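Long-range contacts in microcin B17-processing protein McbD (Escherichia coli str. K-12 substr. MG1655, PDB 6GRH), which is required to convert the inactive microcin B17 precursor McbA into the active antibiotic peptide, and belongs to the YcaO cyclodehydratase family: residues Gly163-Phe168 against Asn326-Leu331; Lys182-Ile187 against Ile213-Leu218; Thr193-Ile198 against Ala254-Val259; Asp199-Ala204 against Ser258-Trp263; Gly223-Thr228 against Thr243-Ala248. The protein carries 1 engineered substitution. One frame throughout, in Å; residues are numbered along the deposited sequence. Where two conformers were deposited one is given.

Contact 1 of 5, residues Gly163-Phe168 against Asn326-Leu331; sequences GSLCEF and NLLNYL
L165 and F168 of helix 157-180 meet L327, L328 and L331 at the start of helix 327-334 in a purely apolar helix-helix contact. The two short segments run at 50° to each other with their axes 12.9 Å apart, so leucine and phenylalanine side chains make the contact while the backbones stay apart. L165 does most of the work. Its CD1 touches two methyls, 4.3 Å from L328 CD2 and 4.4 Å from L327 CD2, while its other branch passes alongside L331, with L165 CD2 3.8 Å from L331 CD1. The second methyl of L331 serves F168: L331 CD2 comes to the ring edge, near the ring plane, at 4.1 Å from F168 CE2. F168 has CG anti to its backbone N (chi1 -180°), which carries the ring out toward L331. The partner helix is begun by N326, an N-cap whose OD1 accepts from N329 N (2.8 Å); asparagine suits the place because its short side chain can fold back onto the first turn. Around the contact, I357 of strand 350-358 packs on L165 and F168, F362 meets F168 edge-to-face, M169 touches L327 and L331, and Y247 of strand 241-248 touches L327.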
# COMPACT_ATOMS: atom_id res chain seq x y z
N GLY E 163 10.20 -42.18 -6.91
CA GLY E 163 11.18 -41.53 -6.06
C GLY E 163 11.94 -42.54 -5.18
O GLY E 163 13.15 -42.44 -5.02
N SER E 164 11.21 -43.50 -4.61
CA SER E 164 11.83 -44.54 -3.79
C SER E 164 12.76 -45.43 -4.64
O SER E 164 13.86 -45.74 -4.23
CB SER E 164 10.76 -45.39 -3.11
OG SER E 164 10.24 -44.68 -2.00
N LEU E 165 12.30 -45.82 -5.82
CA LEU E 165 13.12 -46.60 -6.76
C LEU E 165 14.43 -45.89 -7.13
O LEU E 165 15.47 -46.55 -7.21
CB LEU E 165 12.38 -46.88 -8.05
CG LEU E 165 11.49 -48.11 -8.11
CD1 LEU E 165 10.71 -48.10 -9.43
CD2 LEU E 165 12.31 -49.38 -7.99
N CYS E 166 14.34 -44.58 -7.38
CA CYS E 166 15.52 -43.79 -7.72
C CYS E 166 16.51 -43.78 -6.58
O CYS E 166 17.69 -44.06 -6.76
CB CYS E 166 15.13 -42.37 -8.16
SG CYS E 166 14.37 -42.33 -9.81
N GLU E 167 16.03 -43.53 -5.37
CA GLU E 167 16.90 -43.55 -4.22
C GLU E 167 17.50 -44.93 -3.96
O GLU E 167 18.68 -45.03 -3.65
CB GLU E 167 16.19 -43.07 -2.96
CG GLU E 167 17.18 -42.76 -1.86
CD GLU E 167 16.59 -41.85 -0.83
OE1 GLU E 167 16.41 -40.64 -1.16
OE2 GLU E 167 16.29 -42.35 0.29
N PHE E 168 16.69 -45.98 -4.11
CA PHE E 168 17.16 -47.38 -3.98
C PHE E 168 18.29 -47.66 -4.96
O PHE E 168 19.33 -48.18 -4.58
CB PHE E 168 15.99 -48.34 -4.23
CG PHE E 168 16.33 -49.81 -4.13
CD1 PHE E 168 16.37 -50.44 -2.89
CD2 PHE E 168 16.56 -50.56 -5.27
CE1 PHE E 168 16.65 -51.79 -2.79
CE2 PHE E 168 16.85 -51.92 -5.18
CZ PHE E 168 16.88 -52.53 -3.93
N ASN E 326 13.92 -52.35 -19.14
CA ASN E 326 12.87 -52.19 -18.14
C ASN E 326 13.49 -52.35 -16.74
O ASN E 326 14.06 -53.39 -16.43
CB ASN E 326 11.78 -53.22 -18.45
CG ASN E 326 10.59 -53.09 -17.55
OD1 ASN E 326 10.62 -53.56 -16.42
ND2 ASN E 326 9.55 -52.44 -18.03
N LEU E 327 13.41 -51.30 -15.91
CA LEU E 327 14.05 -51.34 -14.58
C LEU E 327 13.44 -52.42 -13.67
O LEU E 327 14.17 -53.14 -12.99
CB LEU E 327 14.01 -49.97 -13.91
CG LEU E 327 14.54 -49.88 -12.49
CD1 LEU E 327 15.98 -50.30 -12.42
CD2 LEU E 327 14.35 -48.48 -11.90
N LEU E 328 12.11 -52.53 -13.68
CA LEU E 328 11.42 -53.58 -12.91
C LEU E 328 11.82 -54.99 -13.35
O LEU E 328 12.00 -55.87 -12.49
CB LEU E 328 9.89 -53.42 -12.96
CG LEU E 328 9.23 -52.23 -12.22
CD1 LEU E 328 7.71 -52.35 -12.25
CD2 LEU E 328 9.69 -52.10 -10.78
N ASN E 329 11.95 -55.23 -14.66
CA ASN E 329 12.43 -56.52 -15.15
C ASN E 329 13.86 -56.77 -14.67
O ASN E 329 14.16 -57.84 -14.16
CB ASN E 329 12.37 -56.63 -16.70
CG ASN E 329 10.95 -56.83 -17.23
OD1 ASN E 329 9.98 -56.94 -16.47
ND2 ASN E 329 10.82 -56.87 -18.54
N TYR E 330 14.72 -55.77 -14.81
CA TYR E 330 16.09 -55.90 -14.36
C TYR E 330 16.15 -56.29 -12.87
O TYR E 330 16.83 -57.24 -12.50
CB TYR E 330 16.86 -54.61 -14.61
CG TYR E 330 18.20 -54.56 -13.92
CD1 TYR E 330 19.31 -55.21 -14.48
CD2 TYR E 330 18.35 -53.90 -12.70
CE1 TYR E 330 20.55 -55.17 -13.85
CE2 TYR E 330 19.57 -53.86 -12.05
CZ TYR E 330 20.66 -54.50 -12.62
OH TYR E 330 21.88 -54.44 -11.97
N LEU E 331 15.43 -55.55 -12.03
CA LEU E 331 15.44 -55.83 -10.59
C LEU E 331 14.89 -57.21 -10.26
O LEU E 331 15.47 -57.92 -9.44
CB LEU E 331 14.65 -54.76 -9.81
CG LEU E 331 15.38 -53.42 -9.73
CD1 LEU E 331 14.47 -52.32 -9.19
CD2 LEU E 331 16.67 -53.51 -8.93

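Contact 2 of 5, residues Lys182-Ile187 against Ile213-Leu218; sequences KANTEI and IFDITL
I213 O accepts from I187 N (2.9 Å), and I213 CG2 lies 3.7 Å from I187 CB, two beta-branched residues packing on one face of an antiparallel sheet. A water accepts from I213 N and donates to both I187 O and E186 OE2, bridging I213 N to I187 O, which make no direct bond. F214 stands on the other face, paired with E186 in a non-hydrogen-bonded position. The extended E186 side chain passes obliquely across the ring edge, its OE1 near the ring plane, 3.7 Å from F214 CE1; the carboxylate is turned 77° from the ring, and the same OE1 forms a salt bridge with R212. D215 returns to the face of I213. Its N donates to T185 O (2.9 Å), and its O receives N184 N (2.8 Å), where strand 182-187 is interrupted. D215 OD1 is met from above the carboxylate plane by N184 ND2 (3.0 Å). I216 contributes its CG2, resting on A183 CB. T217 closes the run: its N and OG1 both donate to D215 OD1, the former making an Asx turn, and N184 ND2 meets a lone pair of T217 O at 3.0 Å. Three donors thus grip D215 OD1, and H224 ND1 takes OD2, so the carboxylate should have little freedom to rotate; N184, spending both amide hydrogens, ties the broken strand to the turn that ends its neighbour.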
# COMPACT_ATOMS: atom_id res chain seq x y z
N LYS E 182 34.47 -50.04 -8.65
CA LYS E 182 34.18 -50.16 -10.08
C LYS E 182 33.09 -49.17 -10.52
O LYS E 182 32.03 -49.09 -9.89
CB LYS E 182 33.76 -51.59 -10.41
CG LYS E 182 34.92 -52.57 -10.43
CD LYS E 182 34.47 -54.01 -10.25
CE LYS E 182 35.65 -54.87 -9.85
NZ LYS E 182 35.26 -56.26 -9.46
N ALA E 183 33.39 -48.43 -11.59
CA ALA E 183 32.45 -47.51 -12.23
C ALA E 183 32.33 -47.87 -13.70
O ALA E 183 33.22 -48.53 -14.26
CB ALA E 183 32.95 -46.08 -12.08
N ASN E 184 31.26 -47.45 -14.35
CA ASN E 184 31.07 -47.78 -15.77
C ASN E 184 31.90 -46.87 -16.66
O ASN E 184 32.61 -47.33 -17.54
CB ASN E 184 29.60 -47.71 -16.17
CG ASN E 184 28.74 -48.60 -15.30
OD1 ASN E 184 28.99 -49.80 -15.19
ND2 ASN E 184 27.75 -48.01 -14.64
N THR E 185 31.82 -45.57 -16.41
CA THR E 185 32.51 -44.59 -17.25
C THR E 185 32.72 -43.32 -16.44
O THR E 185 32.08 -43.12 -15.40
CB THR E 185 31.68 -44.27 -18.51
OG1 THR E 185 32.54 -43.89 -19.59
CG2 THR E 185 30.69 -43.16 -18.22
N GLU E 186 33.63 -42.49 -16.94
CA GLU E 186 33.86 -41.16 -16.40
C GLU E 186 33.28 -40.14 -17.41
O GLU E 186 33.48 -40.27 -18.61
CB GLU E 186 35.35 -40.92 -16.17
CG GLU E 186 35.64 -39.55 -15.56
CD GLU E 186 37.09 -39.31 -15.22
OE1 GLU E 186 37.88 -40.28 -15.16
OE2 GLU E 186 37.43 -38.12 -14.98
N ILE E 187 32.59 -39.13 -16.90
CA ILE E 187 32.13 -37.99 -17.71
C ILE E 187 33.15 -36.88 -17.56
O ILE E 187 33.61 -36.63 -16.45
CB ILE E 187 30.79 -37.41 -17.21
CG1 ILE E 187 29.72 -38.49 -17.07
CG2 ILE E 187 30.33 -36.27 -18.11
CD1 ILE E 187 29.53 -39.33 -18.28
N ILE E 213 33.53 -36.95 -12.16
CA ILE E 213 32.14 -37.36 -12.39
C ILE E 213 32.16 -38.79 -12.93
O ILE E 213 32.71 -39.03 -13.99
CB ILE E 213 31.46 -36.45 -13.42
CG1 ILE E 213 31.58 -34.97 -13.02
CG2 ILE E 213 30.00 -36.87 -13.61
CD1 ILE E 213 31.06 -34.00 -14.06
N PHE E 214 31.53 -39.71 -12.21
CA PHE E 214 31.49 -41.09 -12.58
C PHE E 214 30.04 -41.59 -12.73
O PHE E 214 29.19 -41.26 -11.91
CB PHE E 214 32.20 -41.92 -11.51
CG PHE E 214 33.67 -41.61 -11.35
CD1 PHE E 214 34.52 -41.64 -12.44
CD2 PHE E 214 34.20 -41.33 -10.10
CE1 PHE E 214 35.89 -41.38 -12.30
CE2 PHE E 214 35.56 -41.08 -9.95
CZ PHE E 214 36.40 -41.10 -11.05
N ASP E 215 29.78 -42.37 -13.77
CA ASP E 215 28.57 -43.18 -13.85
C ASP E 215 28.84 -44.47 -13.06
O ASP E 215 29.63 -45.31 -13.50
CB ASP E 215 28.24 -43.49 -15.32
CG ASP E 215 26.91 -44.23 -15.49
OD1 ASP E 215 26.69 -45.26 -14.82
OD2 ASP E 215 26.09 -43.80 -16.32
N ILE E 216 28.18 -44.63 -11.90
CA ILE E 216 28.34 -45.81 -11.04
C ILE E 216 27.11 -46.72 -11.05
O ILE E 216 27.00 -47.58 -10.19
CB ILE E 216 28.69 -45.43 -9.58
CG1 ILE E 216 27.59 -44.55 -8.95
CG2 ILE E 216 30.04 -44.72 -9.52
CD1 ILE E 216 27.56 -44.63 -7.44
N THR E 217 26.21 -46.57 -12.02
CA THR E 217 24.99 -47.37 -12.10
C THR E 217 25.26 -48.86 -11.88
O THR E 217 26.21 -49.37 -12.45
CB THR E 217 24.38 -47.23 -13.50
OG1 THR E 217 24.39 -45.85 -13.86
CG2 THR E 217 22.96 -47.80 -13.55
N LEU E 218 24.43 -49.56 -11.10
CA LEU E 218 24.54 -51.02 -10.96
C LEU E 218 24.73 -51.63 -12.35
O LEU E 218 24.00 -51.24 -13.26
CB LEU E 218 23.28 -51.63 -10.36
CG LEU E 218 23.06 -51.52 -8.85
CD1 LEU E 218 21.81 -52.29 -8.49
CD2 LEU E 218 24.25 -52.05 -8.09
O HOH W 1 35.33 -36.31 -14.44

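Contact 3 of 5, residues Thr193-Ile198 against Ala254-Val259; sequences TGINHI and ALCKSV
C256 carries this contact, its sulfur set among the side chains of T193, I195 and I198. I195 CD1 approaches closest to the sulfur, 3.6 Å from C256 SG; I198 CG1 follows at 3.8 Å from C256 SG, and T193 CG2 stands farther off. A small, polarisable thiol suits a place where a helix faces several methyl groups at short range. I198 reaches deeper, its CD1 coming 3.5 Å from C256 O, beside the backbone itself. Having CG1 beside the backbone N and CG2 anti to it (chi1 -57°), I198 divides its branches between two partners one helical turn apart: CG1 and CD1 go to C256, while I198 CG2 crosses to V259 CG1 at 4.0 Å.

The second shell fixes the turn that presents these residues. T193 OG1 accepts from I195 N at 3.1 Å, an ST turn, and is also hydrogen-bonded to D199 OD1. G194 takes a positive phi (79°), which favours glycine, and the chain then enters helix 196-208 with I195 at the N-cap position. On the partner helix, S258 OG is hydrogen-bonded to V226 O of the sheet. Helix 251-275 is therefore held between two layers: the beginning of helix 196-208 on C256 and V259, and strands 224-231 and 241-248, which A254 and L255 help to cover.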
# COMPACT_ATOMS: atom_id res chain seq x y z
N THR E 193 26.87 -28.33 -19.68
CA THR E 193 25.49 -28.83 -19.78
C THR E 193 24.52 -27.91 -20.53
O THR E 193 23.46 -28.36 -20.94
CB THR E 193 24.88 -29.14 -18.39
OG1 THR E 193 24.57 -27.92 -17.68
CG2 THR E 193 25.81 -30.05 -17.56
N GLY E 194 24.84 -26.62 -20.68
CA GLY E 194 23.87 -25.64 -21.18
C GLY E 194 22.85 -25.15 -20.17
O GLY E 194 22.13 -24.19 -20.44
N ILE E 195 22.77 -25.76 -18.99
CA ILE E 195 21.81 -25.33 -17.98
C ILE E 195 22.56 -24.37 -17.05
O ILE E 195 23.52 -24.78 -16.39
CB ILE E 195 21.23 -26.52 -17.23
CG1 ILE E 195 20.54 -27.49 -18.22
CG2 ILE E 195 20.26 -26.02 -16.15
CD1 ILE E 195 19.92 -28.72 -17.60
N ASN E 196 22.12 -23.11 -17.02
CA ASN E 196 22.88 -22.03 -16.39
C ASN E 196 23.29 -22.31 -14.93
O ASN E 196 24.45 -22.12 -14.58
CB ASN E 196 22.14 -20.67 -16.48
CG ASN E 196 22.37 -19.96 -17.81
OD1 ASN E 196 22.88 -20.54 -18.77
ND2 ASN E 196 22.03 -18.69 -17.87
N HIS E 197 22.37 -22.81 -14.12
CA HIS E 197 22.71 -23.02 -12.70
C HIS E 197 23.66 -24.20 -12.47
O HIS E 197 24.42 -24.17 -11.51
CB HIS E 197 21.48 -23.04 -11.78
CG HIS E 197 20.60 -24.25 -11.90
ND1 HIS E 197 19.64 -24.38 -12.88
CD2 HIS E 197 20.50 -25.36 -11.13
CE1 HIS E 197 19.00 -25.52 -12.71
NE2 HIS E 197 19.51 -26.14 -11.66
N ILE E 198 23.67 -25.16 -13.39
CA ILE E 198 24.55 -26.32 -13.28
C ILE E 198 25.96 -25.90 -13.66
O ILE E 198 26.92 -26.20 -12.95
CB ILE E 198 24.05 -27.49 -14.16
CG1 ILE E 198 22.61 -27.86 -13.79
CG2 ILE E 198 24.98 -28.70 -14.08
CD1 ILE E 198 22.39 -28.22 -12.33
N ALA E 254 20.39 -36.95 -14.59
CA ALA E 254 21.09 -37.50 -13.42
C ALA E 254 22.30 -36.63 -13.07
O ALA E 254 22.52 -36.31 -11.90
CB ALA E 254 21.51 -38.94 -13.67
N LEU E 255 23.05 -36.21 -14.08
CA LEU E 255 24.23 -35.37 -13.85
C LEU E 255 23.83 -34.03 -13.23
O LEU E 255 24.45 -33.58 -12.27
CB LEU E 255 25.05 -35.14 -15.12
CG LEU E 255 26.21 -34.13 -15.07
CD1 LEU E 255 27.08 -34.35 -13.83
CD2 LEU E 255 27.08 -34.24 -16.31
N CYS E 256 22.79 -33.40 -13.78
CA CYS E 256 22.33 -32.11 -13.26
C CYS E 256 21.87 -32.21 -11.82
O CYS E 256 22.34 -31.45 -10.99
CB CYS E 256 21.27 -31.47 -14.18
SG CYS E 256 21.97 -31.06 -15.81
N LYS E 257 21.01 -33.19 -11.51
CA LYS E 257 20.60 -33.40 -10.13
C LYS E 257 21.81 -33.69 -9.21
O LYS E 257 21.91 -33.14 -8.12
CB LYS E 257 19.55 -34.53 -10.01
CG LYS E 257 18.21 -34.23 -10.71
CD LYS E 257 17.00 -34.78 -9.92
N SER E 258 22.74 -34.52 -9.67
CA SER E 258 23.94 -34.85 -8.87
C SER E 258 24.77 -33.61 -8.49
O SER E 258 25.21 -33.47 -7.34
CB SER E 258 24.81 -35.85 -9.62
OG SER E 258 25.92 -36.21 -8.84
N VAL E 259 24.97 -32.73 -9.46
CA VAL E 259 25.70 -31.48 -9.23
C VAL E 259 25.01 -30.62 -8.15
O VAL E 259 25.67 -30.08 -7.26
CB VAL E 259 25.90 -30.72 -10.55
CG1 VAL E 259 26.40 -29.29 -10.35
CG2 VAL E 259 26.86 -31.49 -11.42

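Contact 4 of 5, residues Asp199-Ala204 against Ser258-Trp263; sequences DEILLA and SVVELW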
# COMPACT_ATOMS: atom_id res chain seq x y z
N ASP E 199 26.08 -25.19 -14.76
CA ASP E 199 27.37 -24.69 -15.23
C ASP E 199 28.00 -23.68 -14.27
O ASP E 199 29.20 -23.67 -14.11
CB ASP E 199 27.22 -24.10 -16.64
CG ASP E 199 26.83 -25.17 -17.67
OD1 ASP E 199 27.11 -26.37 -17.44
OD2 ASP E 199 26.22 -24.83 -18.70
N GLU E 200 27.18 -22.87 -13.63
CA GLU E 200 27.64 -21.94 -12.59
C GLU E 200 28.30 -22.70 -11.42
O GLU E 200 29.40 -22.34 -10.98
CB GLU E 200 26.45 -21.12 -12.09
CG GLU E 200 26.81 -19.91 -11.25
CD GLU E 200 26.97 -18.63 -12.05
OE1 GLU E 200 27.03 -18.65 -13.31
OE2 GLU E 200 27.07 -17.58 -11.39
N ILE E 201 27.64 -23.75 -10.93
CA ILE E 201 28.21 -24.61 -9.88
C ILE E 201 29.49 -25.29 -10.38
O ILE E 201 30.51 -25.22 -9.72
CB ILE E 201 27.21 -25.68 -9.36
CG1 ILE E 201 26.02 -25.03 -8.67
CG2 ILE E 201 27.90 -26.66 -8.40
CD1 ILE E 201 24.81 -25.94 -8.61
N LEU E 202 29.44 -25.92 -11.55
CA LEU E 202 30.63 -26.63 -12.04
C LEU E 202 31.83 -25.68 -12.19
O LEU E 202 32.93 -26.03 -11.76
CB LEU E 202 30.35 -27.38 -13.35
CG LEU E 202 29.40 -28.58 -13.21
CD1 LEU E 202 28.86 -28.99 -14.57
CD2 LEU E 202 30.07 -29.75 -12.52
N LEU E 203 31.61 -24.49 -12.75
CA LEU E 203 32.71 -23.53 -12.90
C LEU E 203 33.30 -23.10 -11.53
O LEU E 203 34.50 -23.05 -11.35
CB LEU E 203 32.25 -22.29 -13.68
CG LEU E 203 33.38 -21.37 -14.15
CD1 LEU E 203 34.33 -22.09 -15.07
CD2 LEU E 203 32.82 -20.12 -14.83
N ALA E 204 32.42 -22.80 -10.59
CA ALA E 204 32.85 -22.42 -9.25
C ALA E 204 33.68 -23.53 -8.59
O ALA E 204 34.74 -23.25 -8.02
CB ALA E 204 31.65 -22.05 -8.39
N SER E 258 22.74 -34.52 -9.67
CA SER E 258 23.94 -34.85 -8.87
C SER E 258 24.77 -33.61 -8.49
O SER E 258 25.21 -33.47 -7.34
CB SER E 258 24.81 -35.85 -9.62
OG SER E 258 25.92 -36.21 -8.84
N VAL E 259 24.97 -32.73 -9.46
CA VAL E 259 25.70 -31.48 -9.23
C VAL E 259 25.01 -30.62 -8.15
O VAL E 259 25.67 -30.08 -7.26
CB VAL E 259 25.90 -30.72 -10.55
CG1 VAL E 259 26.40 -29.29 -10.35
CG2 VAL E 259 26.86 -31.49 -11.42
N VAL E 260 23.68 -30.54 -8.22
CA VAL E 260 22.91 -29.72 -7.27
C VAL E 260 22.91 -30.38 -5.88
O VAL E 260 22.96 -29.69 -4.86
CB VAL E 260 21.48 -29.43 -7.76
CG1 VAL E 260 20.69 -28.67 -6.71
CG2 VAL E 260 21.51 -28.62 -9.03
N GLU E 261 22.85 -31.71 -5.84
CA GLU E 261 23.01 -32.44 -4.57
C GLU E 261 24.37 -32.15 -3.94
O GLU E 261 24.45 -31.90 -2.75
CB GLU E 261 22.84 -33.95 -4.77
CG GLU E 261 21.42 -34.38 -5.11
CD GLU E 261 20.52 -34.54 -3.90
OE1 GLU E 261 21.02 -34.83 -2.78
OE2 GLU E 261 19.29 -34.41 -4.07
N LEU E 262 25.43 -32.15 -4.74
CA LEU E 262 26.74 -31.76 -4.23
C LEU E 262 26.74 -30.33 -3.66
O LEU E 262 27.16 -30.12 -2.54
CB LEU E 262 27.82 -31.94 -5.31
CG LEU E 262 29.28 -31.81 -4.84
CD1 LEU E 262 30.24 -32.58 -5.76
CD2 LEU E 262 29.72 -30.35 -4.71
N TRP E 263 26.28 -29.37 -4.44
CA TRP E 263 26.20 -27.99 -3.98
C TRP E 263 25.42 -27.85 -2.66
O TRP E 263 25.85 -27.16 -1.74
CB TRP E 263 25.56 -27.11 -5.05
CG TRP E 263 25.49 -25.70 -4.61
CD1 TRP E 263 26.49 -24.79 -4.63
CD2 TRP E 263 24.36 -25.05 -4.04
NE1 TRP E 263 26.04 -23.59 -4.10
CE2 TRP E 263 24.74 -23.73 -3.74
CE3 TRP E 263 23.06 -25.48 -3.75
CZ2 TRP E 263 23.86 -22.80 -3.18
CZ3 TRP E 263 22.17 -24.56 -3.18
CH2 TRP E 263 22.58 -23.23 -2.90
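The indole of W263 meets I201 near its CB-CG bond. I201 CD1 lies 3.8 Å from W263 CB and not much farther from W263 CG, and I201 CG1 also approaches CG and CD1, so the isoleucine sits where the ring joins its stem, the two side chains crossing at about a right angle. The extended first torsion of W263 (chi1 -179°) swings the ring to I201 and to P27, a proline that touches both residues.

This is helix-on-helix packing between helices 196-208 and 251-275: segments 199-204 and 258-263 run at 58° to each other, axes 10.0 Å apart, and I201 is the main side chain filling the gap. Isoleucine fits because its two branches diverge. The short one packs against V259, with I201 CG2 3.6 Å from V259 CG1, while the long one also reaches V260, I201 CD1 lying 4.3 Å from V260 CG2. The other methyl of V259 is taken by L202, whose CD2 is 3.8 Å from V259 CG2. A44 of strand 41-45 touches V260 and W263. On other sides of helix 196-208, E200 makes a salt bridge with R63 of the McbC chain and A204 packs on F66 of that chain.

Contact 5 of 5, residues Gly223-Thr228 against Thr243-Ala248; sequences GHAVLT and TGLSYA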
# COMPACT_ATOMS: atom_id res chain seq x y z
N GLY E 223 18.97 -46.68 -16.94
CA GLY E 223 19.16 -45.39 -16.29
C GLY E 223 20.60 -45.15 -15.93
O GLY E 223 21.50 -45.88 -16.36
N HIS E 224 20.82 -44.13 -15.10
CA HIS E 224 22.16 -43.63 -14.82
C HIS E 224 22.22 -43.10 -13.40
O HIS E 224 21.46 -42.20 -13.04
CB HIS E 224 22.53 -42.54 -15.82
CG HIS E 224 22.55 -43.01 -17.24
ND1 HIS E 224 23.65 -43.62 -17.81
CD2 HIS E 224 21.59 -43.03 -18.19
CE1 HIS E 224 23.37 -43.97 -19.05
NE2 HIS E 224 22.12 -43.63 -19.31
N ALA E 225 23.10 -43.68 -12.59
CA ALA E 225 23.44 -43.15 -11.26
C ALA E 225 24.73 -42.39 -11.42
O ALA E 225 25.75 -42.98 -11.75
CB ALA E 225 23.61 -44.26 -10.26
N VAL E 226 24.69 -41.09 -11.25
CA VAL E 226 25.86 -40.27 -11.47
C VAL E 226 26.40 -39.75 -10.15
O VAL E 226 25.66 -39.13 -9.40
CB VAL E 226 25.56 -39.12 -12.45
CG1 VAL E 226 26.76 -38.19 -12.58
CG2 VAL E 226 25.20 -39.70 -13.82
N LEU E 227 27.68 -40.02 -9.88
CA LEU E 227 28.34 -39.61 -8.65
C LEU E 227 29.26 -38.48 -9.02
O LEU E 227 30.11 -38.64 -9.90
CB LEU E 227 29.18 -40.77 -8.08
CG LEU E 227 29.91 -40.51 -6.76
CD1 LEU E 227 28.96 -40.28 -5.62
CD2 LEU E 227 30.85 -41.67 -6.47
N THR E 228 29.08 -37.33 -8.38
CA THR E 228 29.97 -36.19 -8.55
C THR E 228 30.83 -36.11 -7.29
O THR E 228 30.32 -36.29 -6.17
CB THR E 228 29.19 -34.86 -8.74
OG1 THR E 228 28.00 -34.89 -7.94
CG2 THR E 228 28.80 -34.65 -10.20
N THR E 243 30.31 -34.40 -2.15
CA THR E 243 29.84 -35.37 -3.12
C THR E 243 28.37 -35.17 -3.38
O THR E 243 27.66 -34.60 -2.56
CB THR E 243 30.13 -36.83 -2.67
OG1 THR E 243 29.64 -37.76 -3.65
CG2 THR E 243 29.49 -37.16 -1.35
N GLY E 244 27.93 -35.61 -4.55
CA GLY E 244 26.53 -35.62 -4.92
C GLY E 244 26.24 -36.87 -5.71
O GLY E 244 27.12 -37.41 -6.40
N LEU E 245 25.00 -37.32 -5.63
CA LEU E 245 24.58 -38.54 -6.28
C LEU E 245 23.13 -38.41 -6.71
O LEU E 245 22.29 -37.93 -5.94
CB LEU E 245 24.72 -39.71 -5.32
CG LEU E 245 24.25 -41.08 -5.80
CD1 LEU E 245 25.07 -41.58 -6.99
CD2 LEU E 245 24.36 -42.05 -4.65
N SER E 246 22.84 -38.88 -7.91
CA SER E 246 21.47 -38.95 -8.36
C SER E 246 21.30 -39.98 -9.44
O SER E 246 22.20 -40.20 -10.23
CB SER E 246 21.03 -37.57 -8.84
OG SER E 246 19.67 -37.60 -9.20
N TYR E 247 20.12 -40.61 -9.46
CA TYR E 247 19.76 -41.58 -10.47
C TYR E 247 18.56 -41.05 -11.24
O TYR E 247 17.58 -40.62 -10.64
CB TYR E 247 19.41 -42.91 -9.82
CG TYR E 247 18.91 -43.96 -10.79
CD1 TYR E 247 17.55 -44.12 -11.04
CD2 TYR E 247 19.80 -44.79 -11.46
CE1 TYR E 247 17.08 -45.09 -11.90
CE2 TYR E 247 19.34 -45.76 -12.34
CZ TYR E 247 17.98 -45.91 -12.56
OH TYR E 247 17.53 -46.89 -13.42
N ALA E 248 18.64 -41.13 -12.56
CA ALA E 248 17.52 -40.80 -13.43
C ALA E 248 17.63 -41.64 -14.71
O ALA E 248 18.67 -42.28 -14.95
CB ALA E 248 17.50 -39.31 -13.73
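Y247 crosses its neighbouring strand from A225 back to G223. CB lies near the carbonyl of H224, and so does CG. Y247 CD2 comes 3.5 Å from H224 O and 4.0 Å from A225 CB; Y247 CE2 is 3.5 Å from H224 N, and CZ passes by the glycine. At the tip, Y247 OH is 3.6 Å from G223 CA and hydrogen-bonds to P222 O. The ring is thereby laid along the partner backbone, and G223 suits its place twice over: its phi is positive (69°), and a CB would collide with the phenol oxygen.

The two strands, 224-231 and 241-248, form an antiparallel hairpin with paired backbone bonds at H224 and A248, V226 and S246, T228 and G244. The central pair is uneven, V226 N donating to S246 O at 2.8 Å and S246 N to V226 O at 3.2 Å. L227 and L245 share the face of Y247, which helix 157-180 covers; V226 and T228 face helix 251-275. At the far end T228 O takes two donors from opposite faces of its plane, G244 N and T243 OG1, each at 3.0 Å. G244, without a side chain, leaves room for T228 OG1 in the conformer given. The polar groups of T243, Y247 and H224, whose NE2 bonds S323 OG, thus have defined partners, consistent with the burial of these residues.

Contacts 2 and 5 lie in one mixed sheet, their centres about 9 Å apart, joined where F214 O probably accepts from L227 N and T217 OG1 from A225 N of the adjoining strand. Contacts 3 and 4, centres about 7 Å apart, are successive turns of one interface between helices 196-208 and 251-275, and S258 ties that layer to contact 5. Contacts 1 and 5 have centres about 14 Å apart and touch through Y247. Along the chain, contact 1 closes the loop enclosing the other four, contact 5 is nested within contacts 3 and 4, and contact 2 alternates with those two. The sheet is thus sandwiched between helices 157-180 and 251-275, all within the YcaO region.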